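Local coordinates for hypothetical protein (Legionella pneumophila subsp. pneumophila, PDB 4JX2) that is of unknown function but is a putative secreted protein of the DUF5624 family, with a new combination of alpha helices and beta sheets, at residues A[122-127]-A[211-216]; A[190-195]-A[201-206]; A[182-187]-A[224-229]; A[234-239]-A[406-411]. All coordinates share one frame; numbering follows the deposited sequence.

Interaction 1 (A[122-127]-A[211-216]); sequences ALMYLA and DFLNGN
L123 and M124 meet F212 and L213 in a purely apolar contact. L123 CD1 lies 3.4 Å from F212 CE2. The same methyl is within reach of F212 CD2 and CZ, so it rests against one flank of the ring and approaches it obliquely. The two side chains cross at about a right angle. F212 has CG anti to the backbone N (chi1 173°), which carries the ring out to the leucine. M124 is a selenomethionine. Its chain bends at chi3, and the terminal CE touches both branches of L213, with CD1 at 3.9 Å and CD2 at 4.1 Å.

Behind these side chains, the chain turns away at G215, which has positive phi. N216 then folds back: its ND2 donates to D211 O at 3.0 Å, with an N-H...O angle of 165°. The acceptor is near the plane of the amide, and N216 OD1 bonds to the backbone N of Y219.

The contact packs helix 119-131 against helix 205-213. Helix 175-197 adds Y192, whose ring stacks on F212, and M227 of helix 223-247 touches M124 and L213. From the second subunit, F340 packs on M124 and V339 on L213, so the contact borders the dimer interface.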
loop_
_atom_site.group_PDB
_atom_site.type_symbol
_atom_site.label_atom_id
_atom_site.label_comp_id
_atom_site.label_asym_id
_atom_site.label_seq_id
_atom_site.Cartn_x
_atom_site.Cartn_y
_atom_site.Cartn_z
ATOM N N ALA A 122 -0.046 -20.655 -16.973
ATOM C CA ALA A 122 0.513 -20.654 -18.342
ATOM C C ALA A 122 -0.552 -21.053 -19.370
ATOM O O ALA A 122 -0.741 -20.345 -20.368
ATOM C CB ALA A 122 1.700 -21.600 -18.434
ATOM N N LEU A 123 -1.279 -22.161 -19.093
ATOM C CA LEU A 123 -2.329 -22.662 -19.968
ATOM C C LEU A 123 -3.505 -21.687 -20.045
ATOM O O LEU A 123 -4.056 -21.494 -21.142
ATOM C CB LEU A 123 -2.785 -24.058 -19.538
ATOM C CG LEU A 123 -1.856 -25.200 -19.952
ATOM C CD1 LEU A 123 -2.286 -26.495 -19.321
ATOM C CD2 LEU A 123 -1.754 -25.332 -21.492
HETATM N N MSE A 124 -3.847 -21.036 -18.905
HETATM C CA MSE A 124 -4.906 -20.005 -18.828
HETATM C C MSE A 124 -4.566 -18.821 -19.752
HETATM O O MSE A 124 -5.408 -18.369 -20.533
HETATM C CB MSE A 124 -5.092 -19.507 -17.391
HETATM C CG MSE A 124 -5.751 -20.501 -16.478
HETATM SE SE MSE A 124 -5.565 -19.917 -14.609
HETATM C CE MSE A 124 -5.324 -21.667 -13.753
ATOM N N TYR A 125 -3.297 -18.377 -19.694
ATOM C CA TYR A 125 -2.746 -17.297 -20.503
ATOM C C TYR A 125 -2.796 -17.661 -21.973
ATOM O O TYR A 125 -3.163 -16.813 -22.787
ATOM C CB TYR A 125 -1.301 -16.980 -20.070
ATOM C CG TYR A 125 -1.146 -16.060 -18.870
ATOM C CD1 TYR A 125 -2.016 -16.140 -17.782
ATOM C CD2 TYR A 125 -0.077 -15.177 -18.781
ATOM C CE1 TYR A 125 -1.859 -15.322 -16.661
ATOM C CE2 TYR A 125 0.102 -14.367 -17.655
ATOM C CZ TYR A 125 -0.807 -14.427 -16.608
ATOM O OH TYR A 125 -0.652 -13.623 -15.508
ATOM N N LEU A 126 -2.478 -18.929 -22.313
ATOM C CA LEU A 126 -2.498 -19.427 -23.698
ATOM C C LEU A 126 -3.923 -19.398 -24.280
ATOM O O LEU A 126 -4.082 -19.028 -25.448
ATOM C CB LEU A 126 -1.884 -20.834 -23.801
ATOM C CG LEU A 126 -0.356 -20.908 -23.628
ATOM C CD1 LEU A 126 0.080 -22.315 -23.390
ATOM C CD2 LEU A 126 0.374 -20.343 -24.825
ATOM N N ALA A 127 -4.949 -19.706 -23.445
ATOM C CA ALA A 127 -6.365 -19.659 -23.820
ATOM C C ALA A 127 -6.777 -18.221 -24.169
ATOM O O ALA A 127 -7.515 -18.018 -25.154
ATOM C CB ALA A 127 -7.235 -20.218 -22.699
ATOM N N ASP A 211 -11.661 -29.821 -19.073
ATOM C CA ASP A 211 -10.817 -30.916 -19.583
ATOM C C ASP A 211 -9.532 -31.143 -18.810
ATOM O O ASP A 211 -8.987 -32.255 -18.860
ATOM C CB ASP A 211 -10.453 -30.699 -21.064
ATOM C CG ASP A 211 -11.628 -30.580 -22.011
ATOM O OD1 ASP A 211 -12.713 -31.103 -21.681
ATOM O OD2 ASP A 211 -11.447 -30.014 -23.104
ATOM N N PHE A 212 -9.029 -30.111 -18.126
ATOM C CA PHE A 212 -7.732 -30.208 -17.457
ATOM C C PHE A 212 -7.742 -29.787 -15.959
ATOM O O PHE A 212 -7.439 -30.617 -15.099
ATOM C CB PHE A 212 -6.701 -29.378 -18.248
ATOM C CG PHE A 212 -5.355 -29.243 -17.588
ATOM C CD1 PHE A 212 -4.518 -30.347 -17.440
ATOM C CD2 PHE A 212 -4.913 -28.012 -17.123
ATOM C CE1 PHE A 212 -3.267 -30.217 -16.840
ATOM C CE2 PHE A 212 -3.662 -27.892 -16.504
ATOM C CZ PHE A 212 -2.830 -28.987 -16.418
ATOM N N LEU A 213 -8.062 -28.522 -15.651
ATOM C CA LEU A 213 -8.020 -28.027 -14.277
ATOM C C LEU A 213 -8.881 -28.858 -13.315
ATOM O O LEU A 213 -8.430 -29.152 -12.214
ATOM C CB LEU A 213 -8.412 -26.538 -14.211
ATOM C CG LEU A 213 -7.505 -25.568 -14.971
ATOM C CD1 LEU A 213 -8.065 -24.167 -14.946
ATOM C CD2 LEU A 213 -6.072 -25.609 -14.458
ATOM N N ASN A 214 -10.074 -29.282 -13.746
ATOM C CA ASN A 214 -11.017 -30.066 -12.925
ATOM C C ASN A 214 -10.747 -31.569 -12.951
ATOM O O ASN A 214 -11.331 -32.313 -12.155
ATOM C CB ASN A 214 -12.456 -29.809 -13.384
ATOM C CG ASN A 214 -12.945 -28.428 -13.059
ATOM O OD1 ASN A 214 -13.923 -27.953 -13.644
ATOM N ND2 ASN A 214 -12.287 -27.757 -12.112
ATOM N N GLY A 215 -9.883 -31.988 -13.861
ATOM C CA GLY A 215 -9.562 -33.391 -14.043
ATOM C C GLY A 215 -10.332 -33.954 -15.218
ATOM O O GLY A 215 -11.223 -33.294 -15.786
ATOM N N ASN A 216 -9.967 -35.181 -15.593
ATOM C CA ASN A 216 -10.560 -35.912 -16.694
ATOM C C ASN A 216 -10.515 -37.417 -16.373
ATOM O O ASN A 216 -9.907 -37.799 -15.372
ATOM C CB ASN A 216 -9.850 -35.570 -18.010
ATOM C CG ASN A 216 -8.366 -35.833 -18.029
ATOM O OD1 ASN A 216 -7.908 -36.979 -17.942
ATOM N ND2 ASN A 216 -7.588 -34.775 -18.231
#

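Interaction 2 (A[190-195]-A[201-206]); sequences GNYMSD and LSFDMA
This contact belongs to the connection between helix 175-197 and helix 205-213. The chain leaves the first helix, and from L201 an extended segment runs across its end, roughly perpendicular to it, and enters the second helix at D204. D204 is the N-cap, and its OD1 accepts from S207 N.

One direct hydrogen bond ties the two segments. L201 N donates to D195 O at 3.3 Å, with an angle of 150° at the hydrogen. The donor stands above the carbonyl plane, 57° out of it, so the bond does not use a lone-pair direction.

L201 has the largest surface covered here. Its CD1 rests against two residues one helical turn apart. It lies 3.6 Å from D195 CB and 3.7 Å from Y192 CD1. The leucine crosses the tyrosine at about a right angle.

Y192 has CG anti to the backbone N (chi1 167°), and the ring extends from the helix to the crossing segment. Its hydroxyl meets the edge of the F203 ring, in the plane of that ring, with OH 3.4 Å from F203 CD1. A water continues the link. Y192 OH donates to it at 2.7 Å, and the water donates to S202 O. The water lies in the plane of the Y192 ring. The tyrosine is thus tied to the loop by this bridge and by its ring contact with L201.

Helix 119-131 packs on F203 through L126 and A127. W137 meets the F203 ring, and M141 of helix 136-155 also touches it. D211 of helix 205-213 touches Y192 and L201.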
loop_
_atom_site.group_PDB
_atom_site.type_symbol
_atom_site.label_atom_id
_atom_site.label_comp_id
_atom_site.label_asym_id
_atom_site.label_seq_id
_atom_site.Cartn_x
_atom_site.Cartn_y
_atom_site.Cartn_z
ATOM N N GLY A 190 1.124 -32.657 -20.032
ATOM C CA GLY A 190 1.755 -33.048 -21.288
ATOM C C GLY A 190 0.773 -33.652 -22.266
ATOM O O GLY A 190 0.617 -33.150 -23.381
ATOM N N ASN A 191 0.051 -34.689 -21.837
ATOM C CA ASN A 191 -0.932 -35.341 -22.707
ATOM C C ASN A 191 -2.150 -34.451 -22.984
ATOM O O ASN A 191 -2.767 -34.596 -24.040
ATOM C CB ASN A 191 -1.347 -36.680 -22.159
ATOM C CG ASN A 191 -0.253 -37.709 -22.290
ATOM O OD1 ASN A 191 0.321 -37.914 -23.371
ATOM N ND2 ASN A 191 0.038 -38.392 -21.198
ATOM N N TYR A 192 -2.455 -33.491 -22.086
ATOM C CA TYR A 192 -3.549 -32.558 -22.322
ATOM C C TYR A 192 -3.147 -31.637 -23.487
ATOM O O TYR A 192 -3.913 -31.496 -24.447
ATOM C CB TYR A 192 -3.917 -31.756 -21.048
ATOM C CG TYR A 192 -4.825 -30.582 -21.345
ATOM C CD1 TYR A 192 -6.141 -30.782 -21.765
ATOM C CD2 TYR A 192 -4.349 -29.273 -21.284
ATOM C CE1 TYR A 192 -6.964 -29.711 -22.101
ATOM C CE2 TYR A 192 -5.165 -28.191 -21.617
ATOM C CZ TYR A 192 -6.478 -28.416 -22.015
ATOM O OH TYR A 192 -7.296 -27.376 -22.373
HETATM N N MSE A 193 -1.928 -31.042 -23.418
HETATM C CA MSE A 193 -1.414 -30.145 -24.461
HETATM C C MSE A 193 -1.312 -30.860 -25.793
HETATM O O MSE A 193 -1.687 -30.292 -26.822
HETATM C CB MSE A 193 -0.066 -29.577 -24.071
HETATM C CG MSE A 193 -0.177 -28.556 -22.977
HETATM SE SE MSE A 193 1.559 -27.905 -22.423
HETATM C CE MSE A 193 1.052 -27.604 -20.615
ATOM N N SER A 194 -0.877 -32.132 -25.758
ATOM C CA SER A 194 -0.760 -32.977 -26.934
ATOM C C SER A 194 -2.117 -33.106 -27.646
ATOM O O SER A 194 -2.187 -32.927 -28.868
ATOM C CB SER A 194 -0.226 -34.347 -26.540
ATOM O OG SER A 194 -0.103 -35.173 -27.683
ATOM N N ASP A 195 -3.191 -33.355 -26.858
ATOM C CA ASP A 195 -4.569 -33.525 -27.307
ATOM C C ASP A 195 -5.122 -32.254 -27.926
ATOM O O ASP A 195 -5.884 -32.336 -28.882
ATOM C CB ASP A 195 -5.443 -33.981 -26.129
ATOM C CG ASP A 195 -5.213 -35.427 -25.694
ATOM O OD1 ASP A 195 -4.592 -36.203 -26.477
ATOM O OD2 ASP A 195 -5.668 -35.791 -24.587
ATOM N N LEU A 201 -9.132 -32.383 -28.578
ATOM C CA LEU A 201 -9.864 -31.511 -27.659
ATOM C C LEU A 201 -9.908 -30.087 -28.183
ATOM O O LEU A 201 -9.051 -29.697 -28.989
ATOM C CB LEU A 201 -9.185 -31.480 -26.267
ATOM C CG LEU A 201 -9.155 -32.750 -25.406
ATOM C CD1 LEU A 201 -8.207 -32.561 -24.247
ATOM C CD2 LEU A 201 -10.550 -33.125 -24.894
ATOM N N SER A 202 -10.870 -29.290 -27.687
ATOM C CA SER A 202 -10.986 -27.874 -28.037
ATOM C C SER A 202 -10.154 -27.071 -27.054
ATOM O O SER A 202 -9.938 -27.532 -25.936
ATOM C CB SER A 202 -12.441 -27.419 -27.992
ATOM O OG SER A 202 -13.289 -28.291 -28.719
ATOM N N PHE A 203 -9.700 -25.880 -27.423
ATOM C CA PHE A 203 -8.954 -25.109 -26.450
ATOM C C PHE A 203 -9.572 -23.724 -26.299
ATOM O O PHE A 203 -9.678 -22.992 -27.272
ATOM C CB PHE A 203 -7.457 -25.041 -26.796
ATOM C CG PHE A 203 -6.580 -24.338 -25.782
ATOM C CD1 PHE A 203 -6.495 -24.797 -24.469
ATOM C CD2 PHE A 203 -5.799 -23.250 -26.152
ATOM C CE1 PHE A 203 -5.664 -24.163 -23.535
ATOM C CE2 PHE A 203 -4.957 -22.624 -25.226
ATOM C CZ PHE A 203 -4.912 -23.069 -23.913
ATOM N N ASP A 204 -10.041 -23.414 -25.082
ATOM C CA ASP A 204 -10.619 -22.136 -24.661
ATOM C C ASP A 204 -10.718 -22.121 -23.127
ATOM O O ASP A 204 -10.481 -23.161 -22.509
ATOM C CB ASP A 204 -11.984 -21.839 -25.330
ATOM C CG ASP A 204 -13.003 -22.943 -25.247
ATOM O OD1 ASP A 204 -13.457 -23.245 -24.130
ATOM O OD2 ASP A 204 -13.381 -23.474 -26.304
HETATM N N MSE A 205 -11.052 -20.953 -22.515
HETATM C CA MSE A 205 -11.166 -20.785 -21.061
HETATM C C MSE A 205 -11.995 -21.912 -20.430
HETATM O O MSE A 205 -11.539 -22.560 -19.487
HETATM C CB MSE A 205 -11.794 -19.418 -20.693
HETATM C CG MSE A 205 -10.975 -18.194 -21.091
HETATM SE SE MSE A 205 -9.367 -17.955 -20.036
HETATM C CE MSE A 205 -9.254 -16.056 -20.239
ATOM N N ALA A 206 -13.197 -22.153 -20.986
ATOM C CA ALA A 206 -14.180 -23.134 -20.536
ATOM C C ALA A 206 -13.677 -24.573 -20.662
ATOM O O ALA A 206 -13.803 -25.340 -19.700
ATOM C CB ALA A 206 -15.460 -22.961 -21.328
HETATM O O HOH W 1 -9.625 -28.224 -23.523
#

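Interaction 3 (A[182-187]-A[224-229]); sequences IDYACS and NNVMIG
V226 faces A185 and Y184, and these three side chains make the whole contact. V226 has the most surface buried. It reaches helix 175-197 with both of its methyl groups, each against a different residue. CG1 lies 3.8 Å from A185 CB, and CG2 lies 4.2 Å from Y184 CD2.

The valine torsion explains the division. CG1 is anti to the backbone N (chi1 167°) and runs to the alanine. CG2 is anti to the carbonyl carbon and runs to the tyrosine. There it meets the ring at its edge, near the ring plane, and not over a face.

A185 comes next in buried surface. It offers only a methyl group, and its CA and the CA of V226 are 6.8 Å apart, the nearest pair of the two segments. The small residue thus marks the place where the two helices approach most closely here. I116 of helix 110-117 packs on both A185 and V226 and adds a third helix to the cluster.

Y184 contributes the least of the three. Its CG is anti to the backbone N (chi1 175°), and this torsion brings the CD2 edge of the ring to V226 CG2. Its hydroxyl is engaged outside the contact, where Y184 OH hydrogen-bonds to I221 O, just before helix 223-247.

The chemistry is that of plain helix-helix packing inside the DUF5624 family region. Across the two segments it rests on dispersion and on exclusion of water by buried methyl groups and a ring edge. At this point the fit of the two helices therefore probably depends on shape more than on polar pairing.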
loop_
_atom_site.group_PDB
_atom_site.type_symbol
_atom_site.label_atom_id
_atom_site.label_comp_id
_atom_site.label_asym_id
_atom_site.label_seq_id
_atom_site.Cartn_x
_atom_site.Cartn_y
_atom_site.Cartn_z
ATOM N N ILE A 182 4.741 -34.977 -9.245
ATOM C CA ILE A 182 5.369 -34.248 -10.353
ATOM C C ILE A 182 5.269 -35.118 -11.625
ATOM O O ILE A 182 4.974 -34.601 -12.708
ATOM C CB ILE A 182 6.817 -33.799 -10.023
ATOM C CG1 ILE A 182 6.799 -32.717 -8.933
ATOM C CG2 ILE A 182 7.549 -33.271 -11.274
ATOM C CD1 ILE A 182 7.924 -32.749 -8.015
ATOM N N ASP A 183 5.440 -36.443 -11.474
ATOM C CA ASP A 183 5.300 -37.385 -12.578
ATOM C C ASP A 183 3.861 -37.317 -13.153
ATOM O O ASP A 183 3.692 -37.122 -14.361
ATOM C CB ASP A 183 5.661 -38.794 -12.118
ATOM C CG ASP A 183 5.771 -39.769 -13.269
ATOM O OD1 ASP A 183 6.716 -39.629 -14.083
ATOM O OD2 ASP A 183 4.888 -40.643 -13.391
ATOM N N TYR A 184 2.846 -37.413 -12.268
ATOM C CA TYR A 184 1.415 -37.305 -12.577
ATOM C C TYR A 184 1.089 -35.968 -13.276
ATOM O O TYR A 184 0.349 -35.946 -14.272
ATOM C CB TYR A 184 0.577 -37.434 -11.282
ATOM C CG TYR A 184 -0.905 -37.224 -11.503
ATOM C CD1 TYR A 184 -1.692 -38.215 -12.091
ATOM C CD2 TYR A 184 -1.525 -36.028 -11.141
ATOM C CE1 TYR A 184 -3.056 -38.025 -12.301
ATOM C CE2 TYR A 184 -2.890 -35.824 -11.354
ATOM C CZ TYR A 184 -3.652 -36.833 -11.920
ATOM O OH TYR A 184 -4.989 -36.640 -12.144
ATOM N N ALA A 185 1.625 -34.855 -12.720
ATOM C CA ALA A 185 1.432 -33.500 -13.218
ATOM C C ALA A 185 1.974 -33.359 -14.634
ATOM O O ALA A 185 1.253 -32.875 -15.507
ATOM C CB ALA A 185 2.104 -32.506 -12.292
ATOM N N CYS A 186 3.212 -33.827 -14.880
ATOM C CA CYS A 186 3.833 -33.776 -16.209
ATOM C C CYS A 186 3.033 -34.601 -17.209
ATOM O O CYS A 186 2.745 -34.126 -18.308
ATOM C CB CYS A 186 5.288 -34.226 -16.156
ATOM S SG CYS A 186 6.367 -33.116 -15.216
ATOM N N SER A 187 2.646 -35.816 -16.807
ATOM C CA SER A 187 1.875 -36.739 -17.634
ATOM C C SER A 187 0.493 -36.129 -18.000
ATOM O O SER A 187 0.100 -36.153 -19.168
ATOM C CB SER A 187 1.716 -38.070 -16.903
ATOM O OG SER A 187 1.053 -39.028 -17.708
ATOM N N ASN A 224 -5.951 -28.623 -10.342
ATOM C CA ASN A 224 -6.238 -27.694 -9.254
ATOM C C ASN A 224 -5.567 -28.186 -7.953
ATOM O O ASN A 224 -4.971 -27.381 -7.246
ATOM C CB ASN A 224 -7.748 -27.594 -9.054
ATOM C CG ASN A 224 -8.560 -26.782 -10.046
ATOM O OD1 ASN A 224 -8.125 -25.801 -10.640
ATOM N ND2 ASN A 224 -9.828 -27.107 -10.148
ATOM N N ASN A 225 -5.625 -29.525 -7.666
ATOM C CA ASN A 225 -4.999 -30.139 -6.487
ATOM C C ASN A 225 -3.456 -30.079 -6.576
ATOM O O ASN A 225 -2.792 -29.847 -5.558
ATOM C CB ASN A 225 -5.453 -31.572 -6.329
ATOM C CG ASN A 225 -6.895 -31.761 -5.897
ATOM O OD1 ASN A 225 -7.834 -31.100 -6.381
ATOM N ND2 ASN A 225 -7.101 -32.744 -5.031
ATOM N N VAL A 226 -2.895 -30.248 -7.786
ATOM C CA VAL A 226 -1.454 -30.162 -8.009
ATOM C C VAL A 226 -1.021 -28.720 -7.706
ATOM O O VAL A 226 0.005 -28.524 -7.058
ATOM C CB VAL A 226 -1.036 -30.636 -9.432
ATOM C CG1 VAL A 226 0.401 -30.261 -9.766
ATOM C CG2 VAL A 226 -1.224 -32.129 -9.575
HETATM N N MSE A 227 -1.816 -27.722 -8.130
HETATM C CA MSE A 227 -1.498 -26.320 -7.873
HETATM C C MSE A 227 -1.460 -26.020 -6.391
HETATM O O MSE A 227 -0.516 -25.376 -5.960
HETATM C CB MSE A 227 -2.462 -25.391 -8.587
HETATM C CG MSE A 227 -2.124 -25.284 -10.050
HETATM SE SE MSE A 227 -3.099 -23.924 -10.936
HETATM C CE MSE A 227 -4.904 -24.821 -11.101
ATOM N N ILE A 228 -2.419 -26.542 -5.597
ATOM C CA ILE A 228 -2.442 -26.319 -4.148
ATOM C C ILE A 228 -1.256 -27.061 -3.486
ATOM O O ILE A 228 -0.520 -26.447 -2.711
ATOM C CB ILE A 228 -3.811 -26.691 -3.507
ATOM C CG1 ILE A 228 -5.017 -25.950 -4.186
ATOM C CG2 ILE A 228 -3.799 -26.479 -1.982
ATOM C CD1 ILE A 228 -4.866 -24.356 -4.455
ATOM N N GLY A 229 -1.060 -28.336 -3.839
ATOM C CA GLY A 229 0.011 -29.162 -3.293
ATOM C C GLY A 229 1.388 -28.548 -3.457
ATOM O O GLY A 229 2.147 -28.437 -2.494
#

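Interaction 4 (A[234-239]-A[406-411]); sequences TALQSM and ISIPGI
The backbones stay well apart: the nearest CA atoms are those of L236 and I408, 9.1 Å from each other, one in a helix and the other in an irregular loop. Side chains bridge the gap, and all three that touch are buried.

L236 is the centre of the contact. Its CG is anti to the backbone N (chi1 175°). CD1 meets I406, and CD2 meets both isoleucines. L236 CD1 is 3.7 Å from I406 CD1, and these two side chains reach toward each other tip to tip. L236 CD2 is 3.9 Å from I408 CD1, and here the side chains cross at about a right angle. CD2 also lies 3.9 Å from I406 CD1, so the leucine fork sits against the ends of both isoleucines.

I406 holds CG1 in the crowded position between the backbone N and carbonyl carbon (chi1 71°). This sends CD1 toward the leucine. After I408 the loop makes a type II turn with P409 and G410 at its corners. The turn is closed by I411 N donating to I408 O at 2.9 Å, and glycine suits the positive phi of its second corner.

The contact fastens the loop after helix 386-398 to helix 223-247. A170 packs on L236, and M232, one turn earlier on helix 223-247, touches I408 and P409. From helix 386-398, E395 touches I406 and W391 touches P409.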
loop_
_atom_site.group_PDB
_atom_site.type_symbol
_atom_site.label_atom_id
_atom_site.label_comp_id
_atom_site.label_asym_id
_atom_site.label_seq_id
_atom_site.Cartn_x
_atom_site.Cartn_y
_atom_site.Cartn_z
ATOM N N THR A 234 6.102 -25.196 -1.377
ATOM C CA THR A 234 6.901 -23.994 -1.577
ATOM C C THR A 234 6.841 -23.165 -0.290
ATOM O O THR A 234 7.901 -22.766 0.191
ATOM C CB THR A 234 6.413 -23.236 -2.824
ATOM O OG1 THR A 234 6.570 -24.060 -3.988
ATOM C CG2 THR A 234 7.160 -21.970 -3.051
ATOM N N ALA A 235 5.622 -22.934 0.281
ATOM C CA ALA A 235 5.419 -22.200 1.540
ATOM C C ALA A 235 6.160 -22.894 2.686
ATOM O O ALA A 235 6.913 -22.248 3.419
ATOM C CB ALA A 235 3.931 -22.119 1.866
ATOM N N LEU A 236 5.962 -24.225 2.805
ATOM C CA LEU A 236 6.572 -25.069 3.812
ATOM C C LEU A 236 8.103 -24.980 3.747
ATOM O O LEU A 236 8.717 -24.805 4.792
ATOM C CB LEU A 236 6.092 -26.526 3.645
ATOM C CG LEU A 236 6.713 -27.614 4.544
ATOM C CD1 LEU A 236 6.516 -27.309 6.045
ATOM C CD2 LEU A 236 6.153 -29.006 4.183
ATOM N N GLN A 237 8.700 -25.055 2.547
ATOM C CA GLN A 237 10.150 -25.036 2.389
ATOM C C GLN A 237 10.737 -23.697 2.808
ATOM O O GLN A 237 11.684 -23.657 3.605
ATOM C CB GLN A 237 10.564 -25.400 0.949
ATOM C CG GLN A 237 12.069 -25.274 0.615
ATOM C CD GLN A 237 13.049 -26.150 1.370
ATOM O OE1 GLN A 237 12.775 -26.674 2.445
ATOM N NE2 GLN A 237 14.241 -26.321 0.813
ATOM N N SER A 238 10.154 -22.620 2.298
ATOM C CA SER A 238 10.551 -21.237 2.528
ATOM C C SER A 238 10.476 -20.891 4.034
ATOM O O SER A 238 11.442 -20.342 4.594
ATOM C CB SER A 238 9.666 -20.323 1.681
ATOM O OG SER A 238 9.807 -18.951 2.002
HETATM N N MSE A 239 9.358 -21.263 4.685
HETATM C CA MSE A 239 9.155 -20.990 6.106
HETATM C C MSE A 239 10.034 -21.881 6.999
HETATM O O MSE A 239 10.551 -21.390 8.006
HETATM C CB MSE A 239 7.683 -21.142 6.480
HETATM C CG MSE A 239 6.786 -20.071 5.863
HETATM SE SE MSE A 239 4.924 -20.320 6.371
HETATM C CE MSE A 239 4.023 -19.552 4.837
ATOM N N ILE A 406 2.369 -31.969 10.769
ATOM C CA ILE A 406 1.493 -31.192 9.894
ATOM C C ILE A 406 0.834 -32.024 8.787
ATOM O O ILE A 406 1.370 -33.050 8.356
ATOM C CB ILE A 406 2.266 -29.983 9.274
ATOM C CG1 ILE A 406 3.313 -30.416 8.225
ATOM C CG2 ILE A 406 2.855 -29.075 10.360
ATOM C CD1 ILE A 406 3.634 -29.380 7.174
ATOM N N SER A 407 -0.327 -31.546 8.313
ATOM C CA SER A 407 -1.012 -32.128 7.149
ATOM C C SER A 407 -0.822 -31.167 5.999
ATOM O O SER A 407 -0.653 -29.970 6.241
ATOM C CB SER A 407 -2.482 -32.402 7.418
ATOM O OG SER A 407 -3.142 -31.245 7.887
ATOM N N ILE A 408 -0.733 -31.688 4.761
ATOM C CA ILE A 408 -0.477 -30.813 3.613
ATOM C C ILE A 408 -1.571 -30.980 2.535
ATOM O O ILE A 408 -1.485 -31.919 1.729
ATOM C CB ILE A 408 0.969 -31.019 3.024
ATOM C CG1 ILE A 408 2.050 -31.046 4.139
ATOM C CG2 ILE A 408 1.281 -29.964 1.963
ATOM C CD1 ILE A 408 3.273 -31.562 3.734
ATOM N N PRO A 409 -2.567 -30.055 2.486
ATOM C CA PRO A 409 -3.592 -30.115 1.432
ATOM C C PRO A 409 -2.976 -30.140 0.033
ATOM O O PRO A 409 -2.057 -29.376 -0.258
ATOM C CB PRO A 409 -4.403 -28.839 1.678
ATOM C CG PRO A 409 -4.261 -28.594 3.167
ATOM C CD PRO A 409 -2.798 -28.893 3.369
ATOM N N GLY A 410 -3.445 -31.073 -0.791
ATOM C CA GLY A 410 -2.943 -31.294 -2.145
ATOM C C GLY A 410 -1.802 -32.301 -2.208
ATOM O O GLY A 410 -1.345 -32.644 -3.300
ATOM N N ILE A 411 -1.322 -32.778 -1.029
ATOM C CA ILE A 411 -0.238 -33.749 -0.893
ATOM C C ILE A 411 -0.709 -34.933 -0.046
ATOM O O ILE A 411 -0.733 -36.066 -0.529
ATOM C CB ILE A 411 1.059 -33.103 -0.312
ATOM C CG1 ILE A 411 1.566 -31.915 -1.187
ATOM C CG2 ILE A 411 2.157 -34.168 -0.084
ATOM C CD1 ILE A 411 2.025 -32.291 -2.594
#

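In the fold
From the N terminus, helix 119-131 opens interaction 1, which closes a long, mostly helical loop at helix 205-213. Within that loop, interaction 2 closes a short one, from helix 175-197 to the start of helix 205-213. Interaction 3 opens on helix 175-197 and closes on helix 223-247. It encloses interaction 2 and crosses interaction 1. Interactions 1 and 2 touch, with centres 7 Å apart. Interactions 1 and 3 touch where L213 O meets N224 N, probably by a hydrogen bond, at the start of helix 223-247. Interaction 4 follows in series. It touches interaction 3, starts on the shared helix 223-247 and closes a much longer loop, which ties these helices to the chain after helix 386-398.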